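Long-range contact in hemolysin activator protein CdiB (Acinetobacter baumannii ACICU, PDB 6WIL), which probably secretes its partner CdiA toxin across the outer membrane as the two-partner (TpsB, Omp85-superfamily) transporter of contact-dependent growth inhibition: residues A374-G385 with R413-T424. Numbering follows the deposited sequence.
Sequences AVLDGSIDYRRG and RAPLWSADLRYT. With C8E ((hydroxyethyloxy)tri(ethyloxy)octane), chain D.
The indole of W417 is sandwiched: one face takes the edge of the Y382 ring, the opposite face the octyl tail of the detergent C8E, whose C1 sits 3.7 Å above the indole plane. Y382 leads with CD1, 3.4 Å from W417 CE2, in a T-shaped pair with planes at 69°. I380 CG2 comes in at the indole's rim, beside the same alkyl chain. Y382 swings its ring away from its own N (chi1 -178°), across W417, until OH lies 3.5 Å from P415 CB.

On the other sheet face, the R422 guanidinium turns its edge to D377. OD1 of D377 lies in the guanidinium plane and accepts from both R422 NE, at 3.1 Å, and R422 NH2, at 3.3 Å; the carboxylate stands nearly upright to it, 80° away. R422 NH1 reaches on to D27 of helix 8-27. Farther along the same face, a water sits between D381 OD1 (2.6 Å), L416 O and S418 OG; D381 OD1 also accepts from N362, and OD2 bonds Y334. R383 lays its guanidinium over L416 CD2 and pairs with D453.

Between the faces runs a regular antiparallel ladder from V375–T424 to R383–L416. This is a neighbouring strand pair of the 16-stranded transmembrane β-barrel of TpsB transporters, with a largely apolar, aromatic outer face bearing a detergent tail and a polar, charged lumen entered by the N-terminal helix.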
ATOM      1  N   ALA A 374       2.047  -2.112 -15.247  1.00 55.08           N
ATOM      2  CA  ALA A 374       2.969  -2.496 -14.191  1.00 56.99           C
ATOM      3  C   ALA A 374       2.729  -1.653 -12.947  1.00 50.62           C
ATOM      4  O   ALA A 374       2.424  -0.459 -13.037  1.00 47.27           O
ATOM      5  CB  ALA A 374       4.419  -2.346 -14.654  1.00 55.35           C
ATOM      6  N   VAL A 375       2.865  -2.283 -11.785  1.00 45.75           N
ATOM      7  CA  VAL A 375       2.684  -1.626 -10.497  1.00 51.71           C
ATOM      8  C   VAL A 375       3.973  -1.773  -9.703  1.00 45.49           C
ATOM      9  O   VAL A 375       4.526  -2.875  -9.607  1.00 43.40           O
ATOM     10  CB  VAL A 375       1.492  -2.214  -9.718  1.00 47.36           C
ATOM     11  CG1 VAL A 375       1.191  -1.368  -8.489  1.00 45.21           C
ATOM     12  CG2 VAL A 375       0.267  -2.321 -10.615  1.00 44.73           C
ATOM     13  N   LEU A 376       4.452  -0.666  -9.143  1.00 39.52           N
ATOM     14  CA  LEU A 376       5.620  -0.668  -8.271  1.00 51.17           C
ATOM     15  C   LEU A 376       5.254   0.042  -6.978  1.00 60.19           C
ATOM     16  O   LEU A 376       4.800   1.190  -7.008  1.00 49.36           O
ATOM     17  CB  LEU A 376       6.817   0.019  -8.934  1.00 40.61           C
ATOM     18  CG  LEU A 376       8.056   0.159  -8.045  1.00 49.19           C
ATOM     19  CD1 LEU A 376       8.777  -1.172  -7.912  1.00 47.64           C
ATOM     20  CD2 LEU A 376       8.994   1.240  -8.568  1.00 58.50           C
ATOM     21  N   ASP A 377       5.445  -0.636  -5.849  1.00 50.28           N
ATOM     22  CA  ASP A 377       5.137  -0.030  -4.563  1.00 54.72           C
ATOM     23  C   ASP A 377       6.135  -0.504  -3.519  1.00 50.94           C
ATOM     24  O   ASP A 377       6.650  -1.624  -3.586  1.00 56.15           O
ATOM     25  CB  ASP A 377       3.708  -0.350  -4.112  1.00 43.27           C
ATOM     26  CG  ASP A 377       3.493  -1.822  -3.855  1.00 55.06           C
ATOM     27  OD1 ASP A 377       3.759  -2.274  -2.721  1.00 78.30           O
ATOM     28  OD2 ASP A 377       3.058  -2.530  -4.788  1.00 70.74           O
ATOM     29  N   GLY A 378       6.397   0.363  -2.551  1.00 42.51           N
ATOM     30  CA  GLY A 378       7.316   0.018  -1.486  1.00 51.97           C
ATOM     31  C   GLY A 378       7.232   1.021  -0.361  1.00 49.55           C
ATOM     32  O   GLY A 378       6.519   2.027  -0.438  1.00 46.85           O
ATOM     33  N   SER A 379       7.979   0.729   0.698  1.00 50.16           N
ATOM     34  CA  SER A 379       8.001   1.592   1.866  1.00 45.43           C
ATOM     35  C   SER A 379       9.371   1.512   2.516  1.00 46.37           C
ATOM     36  O   SER A 379      10.139   0.573   2.285  1.00 43.55           O
ATOM     37  CB  SER A 379       6.911   1.206   2.874  1.00 44.09           C
ATOM     38  OG  SER A 379       7.012  -0.162   3.232  1.00 61.94           O
ATOM     39  N   ILE A 380       9.675   2.527   3.317  1.00 44.19           N
ATOM     40  CA  ILE A 380      10.836   2.529   4.194  1.00 46.85           C
ATOM     41  C   ILE A 380      10.374   3.018   5.557  1.00 35.89           C
ATOM     42  O   ILE A 380       9.616   3.990   5.653  1.00 44.54           O
ATOM     43  CB  ILE A 380      11.982   3.406   3.649  1.00 53.43           C
ATOM     44  CG1 ILE A 380      12.221   3.111   2.169  1.00 60.77           C
ATOM     45  CG2 ILE A 380      13.258   3.146   4.433  1.00 53.59           C
ATOM     46  CD1 ILE A 380      12.867   4.245   1.415  1.00 61.91           C
ATOM     47  N   ASP A 381      10.823   2.339   6.607  1.00 46.54           N
ATOM     48  CA  ASP A 381      10.318   2.546   7.955  1.00 40.69           C
ATOM     49  C   ASP A 381      11.478   2.742   8.921  1.00 49.52           C
ATOM     50  O   ASP A 381      12.501   2.056   8.826  1.00 41.26           O
ATOM     51  CB  ASP A 381       9.443   1.350   8.382  1.00 44.51           C
ATOM     52  CG  ASP A 381       8.891   1.488   9.791  1.00 49.63           C
ATOM     53  OD1 ASP A 381       9.620   1.165  10.752  1.00 45.27           O
ATOM     54  OD2 ASP A 381       7.724   1.913   9.938  1.00 54.53           O
ATOM     55  N   TYR A 382      11.316   3.693   9.838  1.00 42.02           N
ATOM     56  CA  TYR A 382      12.256   3.924  10.926  1.00 37.54           C
ATOM     57  C   TYR A 382      11.544   3.628  12.234  1.00 37.22           C
ATOM     58  O   TYR A 382      10.495   4.216  12.518  1.00 38.02           O
ATOM     59  CB  TYR A 382      12.784   5.360  10.916  1.00 46.83           C
ATOM     60  CG  TYR A 382      13.806   5.644  11.996  1.00 52.92           C
ATOM     61  CD1 TYR A 382      15.144   5.315  11.815  1.00 63.07           C
ATOM     62  CD2 TYR A 382      13.438   6.243  13.194  1.00 48.36           C
ATOM     63  CE1 TYR A 382      16.086   5.571  12.798  1.00 53.72           C
ATOM     64  CE2 TYR A 382      14.373   6.507  14.180  1.00 57.55           C
ATOM     65  CZ  TYR A 382      15.695   6.167  13.976  1.00 57.16           C
ATOM     66  OH  TYR A 382      16.627   6.425  14.955  1.00 77.68           O
ATOM     67  N   ARG A 383      12.110   2.725  13.027  1.00 47.04           N
ATOM     68  CA  ARG A 383      11.497   2.298  14.275  1.00 42.57           C
ATOM     69  C   ARG A 383      12.420   2.609  15.445  1.00 53.07           C
ATOM     70  O   ARG A 383      13.647   2.513  15.325  1.00 52.99           O
ATOM     71  CB  ARG A 383      11.168   0.800  14.241  1.00 39.87           C
ATOM     72  CG  ARG A 383      10.251   0.345  15.359  1.00 38.18           C
ATOM     73  CD  ARG A 383      10.971  -0.564  16.326  1.00 53.57           C
ATOM     74  NE  ARG A 383      10.836  -1.971  15.966  1.00 69.84           N
ATOM     75  CZ  ARG A 383      11.457  -2.960  16.598  1.00 77.85           C
ATOM     76  NH1 ARG A 383      12.264  -2.692  17.616  1.00 78.49           N
ATOM     77  NH2 ARG A 383      11.279  -4.216  16.212  1.00 81.96           N
ATOM     78  N   ARG A 384      11.816   2.995  16.567  1.00 45.54           N
ATOM     79  CA  ARG A 384      12.516   3.237  17.822  1.00 58.62           C
ATOM     80  C   ARG A 384      11.653   2.698  18.950  1.00 54.02           C
ATOM     81  O   ARG A 384      10.461   3.010  19.013  1.00 53.91           O
ATOM     82  CB  ARG A 384      12.791   4.730  18.029  1.00 56.87           C
ATOM     83  CG  ARG A 384      14.059   5.229  17.367  1.00 62.49           C
ATOM     84  CD  ARG A 384      15.210   5.242  18.350  1.00 65.51           C
ATOM     85  NE  ARG A 384      14.887   6.042  19.527  1.00 68.31           N
ATOM     86  CZ  ARG A 384      15.026   7.361  19.592  1.00 71.42           C
ATOM     87  NH1 ARG A 384      15.487   8.035  18.546  1.00 61.16           N
ATOM     88  NH2 ARG A 384      14.704   8.005  20.706  1.00 71.68           N
ATOM     89  N   GLY A 385      12.243   1.902  19.830  1.00 53.28           N
ATOM     90  CA  GLY A 385      11.475   1.229  20.862  1.00 69.96           C
ATOM     91  C   GLY A 385      12.212   1.173  22.182  1.00 63.84           C
ATOM     92  O   GLY A 385      13.442   1.092  22.232  1.00 59.03           O
ATOM     93  N   ARG A 413      16.423   3.122  23.184  1.00 86.94           N
ATOM     94  CA  ARG A 413      16.818   3.773  21.935  1.00 88.16           C
ATOM     95  C   ARG A 413      17.413   2.763  20.954  1.00 87.40           C
ATOM     96  O   ARG A 413      18.576   2.846  20.555  1.00 85.30           O
ATOM     97  CB  ARG A 413      17.796   4.922  22.200  1.00 76.24           C
ATOM     98  CG  ARG A 413      17.208   6.064  23.004  1.00 74.42           C
ATOM     99  CD  ARG A 413      18.244   7.145  23.265  1.00 78.97           C
ATOM    100  NE  ARG A 413      18.702   7.790  22.038  1.00 77.26           N
ATOM    101  CZ  ARG A 413      18.190   8.917  21.550  1.00 73.74           C
ATOM    102  NH1 ARG A 413      18.672   9.437  20.428  1.00 59.10           N
ATOM    103  NH2 ARG A 413      17.200   9.524  22.187  1.00 62.81           N
ATOM    104  N   ALA A 414      16.582   1.792  20.571  1.00 82.15           N
ATOM    105  CA  ALA A 414      16.979   0.761  19.622  1.00 79.03           C
ATOM    106  C   ALA A 414      16.445   1.122  18.242  1.00 69.68           C
ATOM    107  O   ALA A 414      15.249   0.924  17.975  1.00 70.99           O
ATOM    108  CB  ALA A 414      16.459  -0.611  20.063  1.00 60.13           C
ATOM    109  N   PRO A 415      17.274   1.657  17.337  1.00 63.38           N
ATOM    110  CA  PRO A 415      16.768   2.060  16.018  1.00 65.62           C
ATOM    111  C   PRO A 415      16.798   0.928  15.005  1.00 59.70           C
ATOM    112  O   PRO A 415      17.812   0.240  14.855  1.00 75.37           O
ATOM    113  CB  PRO A 415      17.722   3.191  15.621  1.00 58.55           C
ATOM    114  CG  PRO A 415      19.023   2.790  16.252  1.00 78.75           C
ATOM    115  CD  PRO A 415      18.689   2.025  17.519  1.00 67.62           C
ATOM    116  N   LEU A 416      15.688   0.725  14.302  1.00 54.74           N
ATOM    117  CA  LEU A 416      15.587  -0.306  13.280  1.00 53.00           C
ATOM    118  C   LEU A 416      15.124   0.323  11.976  1.00 55.28           C
ATOM    119  O   LEU A 416      14.150   1.082  11.957  1.00 54.48           O
ATOM    120  CB  LEU A 416      14.620  -1.414  13.701  1.00 48.87           C
ATOM    121  CG  LEU A 416      14.656  -2.644  12.792  1.00 57.46           C
ATOM    122  CD1 LEU A 416      16.012  -3.317  12.893  1.00 52.05           C
ATOM    123  CD2 LEU A 416      13.538  -3.620  13.120  1.00 47.41           C
ATOM    124  N   TRP A 417      15.831   0.012  10.896  1.00 53.17           N
ATOM    125  CA  TRP A 417      15.460   0.445   9.558  1.00 39.69           C
ATOM    126  C   TRP A 417      14.814  -0.718   8.822  1.00 47.52           C
ATOM    127  O   TRP A 417      15.376  -1.815   8.771  1.00 52.58           O
ATOM    128  CB  TRP A 417      16.679   0.950   8.785  1.00 58.11           C
ATOM    129  CG  TRP A 417      17.159   2.279   9.249  1.00 59.21           C
ATOM    130  CD1 TRP A 417      18.051   2.526  10.248  1.00 53.98           C
ATOM    131  CD2 TRP A 417      16.768   3.556   8.733  1.00 70.90           C
ATOM    132  NE1 TRP A 417      18.242   3.879  10.389  1.00 61.29           N
ATOM    133  CE2 TRP A 417      17.467   4.534   9.467  1.00 63.23           C
ATOM    134  CE3 TRP A 417      15.897   3.968   7.719  1.00 75.48           C
ATOM    135  CZ2 TRP A 417      17.320   5.897   9.224  1.00 59.49           C
ATOM    136  CZ3 TRP A 417      15.754   5.322   7.477  1.00 65.04           C
ATOM    137  CH2 TRP A 417      16.461   6.270   8.227  1.00 67.43           C
ATOM    138  N   SER A 418      13.633  -0.478   8.265  1.00 56.38           N
ATOM    139  CA  SER A 418      12.910  -1.488   7.512  1.00 46.02           C
ATOM    140  C   SER A 418      12.541  -0.929   6.149  1.00 52.64           C
ATOM    141  O   SER A 418      12.274   0.266   5.999  1.00 47.84           O
ATOM    142  CB  SER A 418      11.649  -1.948   8.250  1.00 30.20           C
ATOM    143  OG  SER A 418      11.989  -2.698   9.402  1.00 55.31           O
ATOM    144  N   ALA A 419      12.534  -1.807   5.152  1.00 46.58           N
ATOM    145  CA  ALA A 419      12.239  -1.391   3.792  1.00 43.58           C
ATOM    146  C   ALA A 419      11.489  -2.503   3.078  1.00 49.32           C
ATOM    147  O   ALA A 419      11.604  -3.681   3.431  1.00 44.46           O
ATOM    148  CB  ALA A 419      13.513  -1.021   3.031  1.00 45.96           C
ATOM    149  N   ASP A 420      10.720  -2.110   2.068  1.00 47.60           N
ATOM    150  CA  ASP A 420       9.874  -3.025   1.324  1.00 47.89           C
ATOM    151  C   ASP A 420       9.807  -2.575  -0.122  1.00 47.02           C
ATOM    152  O   ASP A 420       9.817  -1.379  -0.417  1.00 39.28           O
ATOM    153  CB  ASP A 420       8.463  -3.087   1.908  1.00 56.56           C
ATOM    154  CG  ASP A 420       8.385  -3.969   3.120  1.00 68.60           C
ATOM    155  OD1 ASP A 420       8.565  -5.190   2.952  1.00 81.16           O
ATOM    156  OD2 ASP A 420       8.173  -3.444   4.235  1.00 80.37           O
ATOM    157  N   LEU A 421       9.733  -3.548  -1.023  1.00 40.86           N
ATOM    158  CA  LEU A 421       9.600  -3.245  -2.439  1.00 47.60           C
ATOM    159  C   LEU A 421       8.843  -4.377  -3.108  1.00 49.15           C
ATOM    160  O   LEU A 421       9.149  -5.550  -2.879  1.00 44.83           O
ATOM    161  CB  LEU A 421      10.970  -3.052  -3.093  1.00 42.51           C
ATOM    162  CG  LEU A 421      10.963  -2.331  -4.439  1.00 51.28           C
ATOM    163  CD1 LEU A 421      12.207  -1.473  -4.568  1.00 50.85           C
ATOM    164  CD2 LEU A 421      10.878  -3.327  -5.584  1.00 55.94           C
ATOM    165  N   ARG A 422       7.855  -4.022  -3.925  1.00 45.31           N
ATOM    166  CA  ARG A 422       7.107  -5.003  -4.695  1.00 40.25           C
ATOM    167  C   ARG A 422       6.937  -4.498  -6.118  1.00 42.24           C
ATOM    168  O   ARG A 422       6.763  -3.297  -6.344  1.00 38.70           O
ATOM    169  CB  ARG A 422       5.738  -5.292  -4.066  1.00 48.70           C
ATOM    170  CG  ARG A 422       5.815  -5.937  -2.690  1.00 55.25           C
ATOM    171  CD  ARG A 422       4.448  -6.407  -2.232  1.00 65.61           C
ATOM    172  NE  ARG A 422       3.479  -5.315  -2.218  1.00 70.41           N
ATOM    173  CZ  ARG A 422       2.178  -5.471  -1.997  1.00 68.24           C
ATOM    174  NH1 ARG A 422       1.681  -6.681  -1.773  1.00 51.34           N
ATOM    175  NH2 ARG A 422       1.372  -4.417  -2.004  1.00 61.15           N
ATOM    176  N   TYR A 423       6.997  -5.422  -7.075  1.00 38.58           N
ATOM    177  CA  TYR A 423       6.840  -5.086  -8.484  1.00 35.55           C
ATOM    178  C   TYR A 423       6.027  -6.169  -9.176  1.00 41.37           C
ATOM    179  O   TYR A 423       6.277  -7.362  -8.979  1.00 37.84           O
ATOM    180  CB  TYR A 423       8.201  -4.923  -9.169  1.00 43.38           C
ATOM    181  CG  TYR A 423       8.117  -4.568 -10.635  1.00 41.44           C
ATOM    182  CD1 TYR A 423       7.785  -3.283 -11.042  1.00 39.17           C
ATOM    183  CD2 TYR A 423       8.381  -5.516 -11.616  1.00 49.90           C
ATOM    184  CE1 TYR A 423       7.713  -2.953 -12.379  1.00 44.28           C
ATOM    185  CE2 TYR A 423       8.310  -5.194 -12.960  1.00 47.41           C
ATOM    186  CZ  TYR A 423       7.976  -3.912 -13.334  1.00 43.31           C
ATOM    187  OH  TYR A 423       7.904  -3.581 -14.667  1.00 47.55           O
ATOM    188  N   THR A 424       5.060  -5.745  -9.988  1.00 41.49           N
ATOM    189  CA  THR A 424       4.183  -6.641 -10.727  1.00 40.82           C
ATOM    190  C   THR A 424       4.024  -6.114 -12.143  1.00 43.88           C
ATOM    191  O   THR A 424       3.851  -4.909 -12.344  1.00 39.34           O
ATOM    192  CB  THR A 424       2.803  -6.754 -10.051  1.00 39.68           C
ATOM    193  OG1 THR A 424       2.894  -7.615  -8.914  1.00 53.31           O
ATOM    194  CG2 THR A 424       1.760  -7.304 -11.010  1.00 50.30           C
TER
HETATM  195  C1  C8E D 603      18.127   3.757   4.614  1.00 84.31           C
HETATM  196  C2  C8E D 603      17.931   2.303   5.039  1.00 88.55           C
HETATM  197  C3  C8E D 603      16.641   1.751   4.433  1.00 74.36           C
HETATM  198  C4  C8E D 603      16.485   0.281   4.819  1.00 72.17           C
HETATM  199  C5  C8E D 603      17.537  -0.553   4.093  1.00 75.80           C
HETATM  200  C6  C8E D 603      17.507  -1.976   4.643  1.00 61.01           C
HETATM  201  C7  C8E D 603      17.912  -2.951   3.541  1.00 68.29           C
HETATM  202  C8  C8E D 603      19.409  -3.234   3.629  1.00 62.97           C
HETATM  203  O9  C8E D 603      19.589  -4.604   3.849  1.00 81.31           O
HETATM  204  C10 C8E D 603      20.924  -5.007   3.976  1.00 70.83           C
HETATM  205  C11 C8E D 603      20.971  -6.448   4.480  1.00 60.35           C
HETATM  206  O12 C8E D 603      21.883  -7.184   3.714  1.00 68.92           O
HETATM  207  C13 C8E D 603      22.189  -8.445   4.242  1.00 64.35           C
HETATM  208  C14 C8E D 603      23.214  -9.144   3.349  1.00 65.75           C
HETATM  209  O15 C8E D 603      23.133  -8.649   2.041  1.00 71.16           O
HETATM  210  C16 C8E D 603      23.950  -9.325   1.127  1.00 59.84           C
HETATM  211  C17 C8E D 603      23.446  -9.099  -0.301  1.00 68.09           C
HETATM  212  O18 C8E D 603      23.601  -7.755  -0.663  1.00 68.84           O
HETATM  213  C19 C8E D 603      23.470  -7.517  -2.037  1.00 76.24           C
HETATM  214  C20 C8E D 603      22.336  -6.523  -2.292  1.00 66.23           C
HETATM  215  O21 C8E D 603      22.566  -5.340  -1.578  1.00 65.80           O
HETATM  216  O   HOH W   1      11.710  -0.343  11.166  1.00 45.70           O